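Local coordinates for mandelate racemase/muconate lactonizing enzyme (Roseovarius nubinhibens, PDB 2QDD), which is of unknown specific function but, as a member of the enolase superfamily, binds magnesium and probably catalyses abstraction of a proton next to a substrate carboxylate, at residues G297-L307 with W322-I333. Sequence-based numbering, arbitrary orientation.
Sequences GGTALADTAAL and WLGHAHLADDPI
Asp-303 and His-325 join the first turns of helix 300-311 to the loop that follows it, in the modified TIM-barrel domain of the enolase superfamily. The carboxylate of Asp-303 accepts three protein hydrogen bonds from that loop. Gly-324 N reaches OD1 of Asp-303 at 2.9 Å on the syn side, though 33° out of the carboxylate plane. OD2 of Asp-303 takes two donors: His-325 N on its syn lone pair at 2.8 Å, and His-325 ND1 from the anti side, somewhat out of the carboxylate plane and with the acceptor tilted from the imidazole plane, at 2.8 Å and a bent 137°. With CG of His-325 between its backbone N and carbonyl carbon (chi1 70°), the ring folds back so that one residue supplies both donors. A water bridges OD1 of Asp-303 to the Trp-322 carbonyl. Replacing Asp-303 with an alanine removes both oxygens, which is likely to leave the Gly-324 and His-325 amides without their acceptor and let the imidazole turn.

A CB on Gly-324 would come too close to Gly-298 O, consistent with glycine here; another water accepts from Gly-298 N and donates weakly to Gly-324 O. Thr-299 is the N-cap residue, its OG1 accepting from Leu-301 N at 3.1 Å and also hydrogen-bonded to Glu-51 and Tyr-37. A third water accepts from Ala-300 N and donates to OD1 of Asp-331. CD1 of Ile-333 lies 3.8 Å from Ala-300 CB.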
loop_
_atom_site.group_PDB
_atom_site.type_symbol
_atom_site.label_atom_id
_atom_site.label_comp_id
_atom_site.label_asym_id
_atom_site.label_seq_id
_atom_site.Cartn_x
_atom_site.Cartn_y
_atom_site.Cartn_z
ATOM N N GLY A 297 -9.544 32.339 -19.400
ATOM C CA GLY A 297 -9.317 33.478 -20.278
ATOM C C GLY A 297 -10.517 34.393 -20.349
ATOM O O GLY A 297 -11.529 34.170 -19.671
ATOM N N GLY A 298 -10.395 35.430 -21.172
ATOM C CA GLY A 298 -11.514 36.307 -21.489
ATOM C C GLY A 298 -11.470 37.634 -20.768
ATOM O O GLY A 298 -10.405 38.088 -20.343
ATOM N N THR A 299 -12.638 38.250 -20.627
ATOM C CA THR A 299 -12.723 39.653 -20.256
ATOM C C THR A 299 -12.649 39.817 -18.745
ATOM O O THR A 299 -12.605 38.830 -18.002
ATOM C CB THR A 299 -14.020 40.321 -20.772
ATOM O OG1 THR A 299 -15.131 39.906 -19.969
ATOM C CG2 THR A 299 -14.286 39.981 -22.229
ATOM N N ALA A 300 -12.668 41.076 -18.306
ATOM C CA ALA A 300 -12.693 41.431 -16.891
ATOM C C ALA A 300 -13.933 40.930 -16.144
ATOM O O ALA A 300 -13.978 40.994 -14.921
ATOM C CB ALA A 300 -12.525 42.944 -16.717
ATOM N N LEU A 301 -14.926 40.426 -16.878
ATOM C CA LEU A 301 -16.111 39.827 -16.271
ATOM C C LEU A 301 -15.801 38.480 -15.584
ATOM O O LEU A 301 -16.051 38.324 -14.385
ATOM C CB LEU A 301 -17.258 39.706 -17.291
ATOM C CG LEU A 301 -18.634 39.217 -16.810
ATOM C CD1 LEU A 301 -19.130 39.993 -15.632
ATOM C CD2 LEU A 301 -19.682 39.235 -17.887
ATOM N N ALA A 302 -15.245 37.534 -16.340
ATOM C CA ALA A 302 -14.678 36.296 -15.783
ATOM C C ALA A 302 -13.550 36.524 -14.766
ATOM O O ALA A 302 -13.504 35.854 -13.734
ATOM C CB ALA A 302 -14.201 35.373 -16.909
ATOM N N ASP A 303 -12.656 37.471 -15.062
ATOM C CA ASP A 303 -11.540 37.827 -14.179
ATOM C C ASP A 303 -11.978 38.309 -12.800
ATOM O O ASP A 303 -11.323 38.002 -11.806
ATOM C CB ASP A 303 -10.663 38.891 -14.828
ATOM C CG ASP A 303 -9.844 38.350 -15.974
ATOM O OD1 ASP A 303 -9.524 37.139 -15.967
ATOM O OD2 ASP A 303 -9.514 39.138 -16.888
ATOM N N THR A 304 -13.088 39.047 -12.754
ATOM C CA THR A 304 -13.659 39.579 -11.512
ATOM C C THR A 304 -14.293 38.488 -10.672
ATOM O O THR A 304 -14.127 38.473 -9.451
ATOM C CB THR A 304 -14.698 40.685 -11.809
ATOM O OG1 THR A 304 -14.063 41.723 -12.561
ATOM C CG2 THR A 304 -15.272 41.280 -10.539
ATOM N N ALA A 305 -15.012 37.581 -11.334
ATOM C CA ALA A 305 -15.623 36.414 -10.689
ATOM C C ALA A 305 -14.628 35.572 -9.892
ATOM O O ALA A 305 -14.873 35.234 -8.732
ATOM C CB ALA A 305 -16.327 35.562 -11.724
ATOM N N ALA A 306 -13.500 35.261 -10.518
ATOM C CA ALA A 306 -12.463 34.449 -9.897
ATOM C C ALA A 306 -11.667 35.213 -8.840
ATOM O O ALA A 306 -11.178 34.618 -7.879
ATOM C CB ALA A 306 -11.545 33.894 -10.956
ATOM N N LEU A 307 -11.549 36.528 -9.017
ATOM C CA LEU A 307 -10.857 37.387 -8.052
ATOM C C LEU A 307 -11.629 37.588 -6.753
ATOM O O LEU A 307 -11.030 37.822 -5.708
ATOM C CB LEU A 307 -10.485 38.739 -8.666
ATOM C CG LEU A 307 -9.185 39.321 -8.105
ATOM C CD1 LEU A 307 -8.026 39.106 -9.057
ATOM C CD2 LEU A 307 -9.345 40.782 -7.777
ATOM N N TRP A 322 -3.860 35.561 -12.165
ATOM C CA TRP A 322 -3.627 36.015 -13.526
ATOM C C TRP A 322 -4.892 36.734 -13.987
ATOM O O TRP A 322 -6.006 36.325 -13.647
ATOM C CB TRP A 322 -3.336 34.799 -14.402
ATOM C CG TRP A 322 -3.069 35.065 -15.847
ATOM C CD1 TRP A 322 -1.948 35.614 -16.385
ATOM C CD2 TRP A 322 -3.932 34.744 -16.949
ATOM N NE1 TRP A 322 -2.061 35.674 -17.755
ATOM C CE2 TRP A 322 -3.269 35.143 -18.126
ATOM C CE3 TRP A 322 -5.205 34.168 -17.052
ATOM C CZ2 TRP A 322 -3.834 34.983 -19.397
ATOM C CZ3 TRP A 322 -5.764 34.001 -18.314
ATOM C CH2 TRP A 322 -5.079 34.412 -19.470
ATOM N N LEU A 323 -4.719 37.817 -14.736
ATOM C CA LEU A 323 -5.850 38.521 -15.335
ATOM C C LEU A 323 -5.878 38.287 -16.840
ATOM O O LEU A 323 -4.947 38.672 -17.555
ATOM C CB LEU A 323 -5.782 40.019 -15.018
ATOM C CG LEU A 323 -6.545 40.619 -13.826
ATOM C CD1 LEU A 323 -6.856 39.631 -12.704
ATOM C CD2 LEU A 323 -5.807 41.843 -13.295
ATOM N N GLY A 324 -6.942 37.636 -17.302
ATOM C CA GLY A 324 -7.150 37.354 -18.725
ATOM C C GLY A 324 -7.181 38.584 -19.617
ATOM O O GLY A 324 -6.581 38.585 -20.698
ATOM N N HIS A 325 -7.855 39.636 -19.145
ATOM C CA HIS A 325 -8.143 40.821 -19.954
ATOM C C HIS A 325 -6.910 41.665 -20.277
ATOM O O HIS A 325 -6.925 42.458 -21.220
ATOM C CB HIS A 325 -9.255 41.669 -19.324
ATOM C CG HIS A 325 -8.858 42.363 -18.059
ATOM N ND1 HIS A 325 -9.202 41.888 -16.811
ATOM C CD2 HIS A 325 -8.163 43.507 -17.846
ATOM C CE1 HIS A 325 -8.728 42.702 -15.885
ATOM N NE2 HIS A 325 -8.091 43.692 -16.487
ATOM N N ALA A 326 -5.845 41.468 -19.502
ATOM C CA ALA A 326 -4.534 42.052 -19.777
ATOM C C ALA A 326 -3.922 41.615 -21.110
ATOM O O ALA A 326 -3.044 42.297 -21.649
ATOM C CB ALA A 326 -3.576 41.754 -18.632
ATOM N N HIS A 327 -4.383 40.484 -21.637
ATOM C CA HIS A 327 -3.826 39.927 -22.863
ATOM C C HIS A 327 -4.696 40.202 -24.088
ATOM O O HIS A 327 -4.331 39.838 -25.205
ATOM C CB HIS A 327 -3.542 38.432 -22.686
ATOM C CG HIS A 327 -2.469 38.150 -21.682
ATOM N ND1 HIS A 327 -1.163 37.895 -22.042
ATOM C CD2 HIS A 327 -2.499 38.120 -20.328
ATOM C CE1 HIS A 327 -0.437 37.707 -20.954
ATOM N NE2 HIS A 327 -1.223 37.842 -19.900
ATOM N N LEU A 328 -5.835 40.855 -23.865
ATOM C CA LEU A 328 -6.745 41.267 -24.935
ATOM C C LEU A 328 -6.419 42.665 -25.463
ATOM O O LEU A 328 -5.969 43.535 -24.710
ATOM C CB LEU A 328 -8.196 41.249 -24.445
ATOM C CG LEU A 328 -8.798 39.974 -23.853
ATOM C CD1 LEU A 328 -10.191 40.279 -23.310
ATOM C CD2 LEU A 328 -8.837 38.834 -24.873
ATOM N N ALA A 329 -6.670 42.873 -26.756
ATOM C CA ALA A 329 -6.538 44.189 -27.383
ATOM C C ALA A 329 -7.830 45.013 -27.331
ATOM O O ALA A 329 -7.794 46.241 -27.446
ATOM C CB ALA A 329 -6.052 44.045 -28.814
ATOM N N ASP A 330 -8.965 44.336 -27.154
ATOM C CA ASP A 330 -10.262 45.002 -27.012
ATOM C C ASP A 330 -10.792 44.945 -25.572
ATOM O O ASP A 330 -10.386 44.085 -24.787
ATOM C CB ASP A 330 -11.279 44.384 -27.976
ATOM C CG ASP A 330 -12.136 45.427 -28.677
ATOM O OD1 ASP A 330 -12.577 46.396 -28.016
ATOM O OD2 ASP A 330 -12.373 45.272 -29.894
ATOM N N ASP A 331 -11.695 45.866 -25.240
ATOM C CA ASP A 331 -12.400 45.866 -23.955
ATOM C C ASP A 331 -13.877 46.212 -24.178
ATOM O O ASP A 331 -14.200 47.337 -24.571
ATOM C CB ASP A 331 -11.749 46.871 -22.989
ATOM C CG ASP A 331 -12.201 46.700 -21.533
ATOM O OD1 ASP A 331 -13.159 45.948 -21.243
ATOM O OD2 ASP A 331 -11.584 47.347 -20.663
ATOM N N PRO A 332 -14.775 45.236 -23.942
ATOM C CA PRO A 332 -16.228 45.420 -24.003
ATOM C C PRO A 332 -16.880 45.955 -22.719
ATOM O O PRO A 332 -18.066 46.302 -22.732
ATOM C CB PRO A 332 -16.730 44.007 -24.286
ATOM C CG PRO A 332 -15.752 43.141 -23.581
ATOM C CD PRO A 332 -14.418 43.836 -23.641
ATOM N N ILE A 333 -16.121 46.005 -21.625
ATOM C CA ILE A 333 -16.609 46.570 -20.362
ATOM C C ILE A 333 -15.606 47.562 -19.743
ATOM O O ILE A 333 -15.028 47.283 -18.686
ATOM C CB ILE A 333 -17.006 45.462 -19.342
ATOM C CG1 ILE A 333 -16.014 44.290 -19.381
ATOM C CG2 ILE A 333 -18.422 44.958 -19.618
ATOM C CD1 ILE A 333 -16.027 43.445 -18.135
HETATM O O HOH W 1 -8.028 36.560 -22.075
HETATM O O HOH W 2 -12.253 43.231 -20.399
HETATM O O HOH W 3 -8.561 35.637 -13.775
#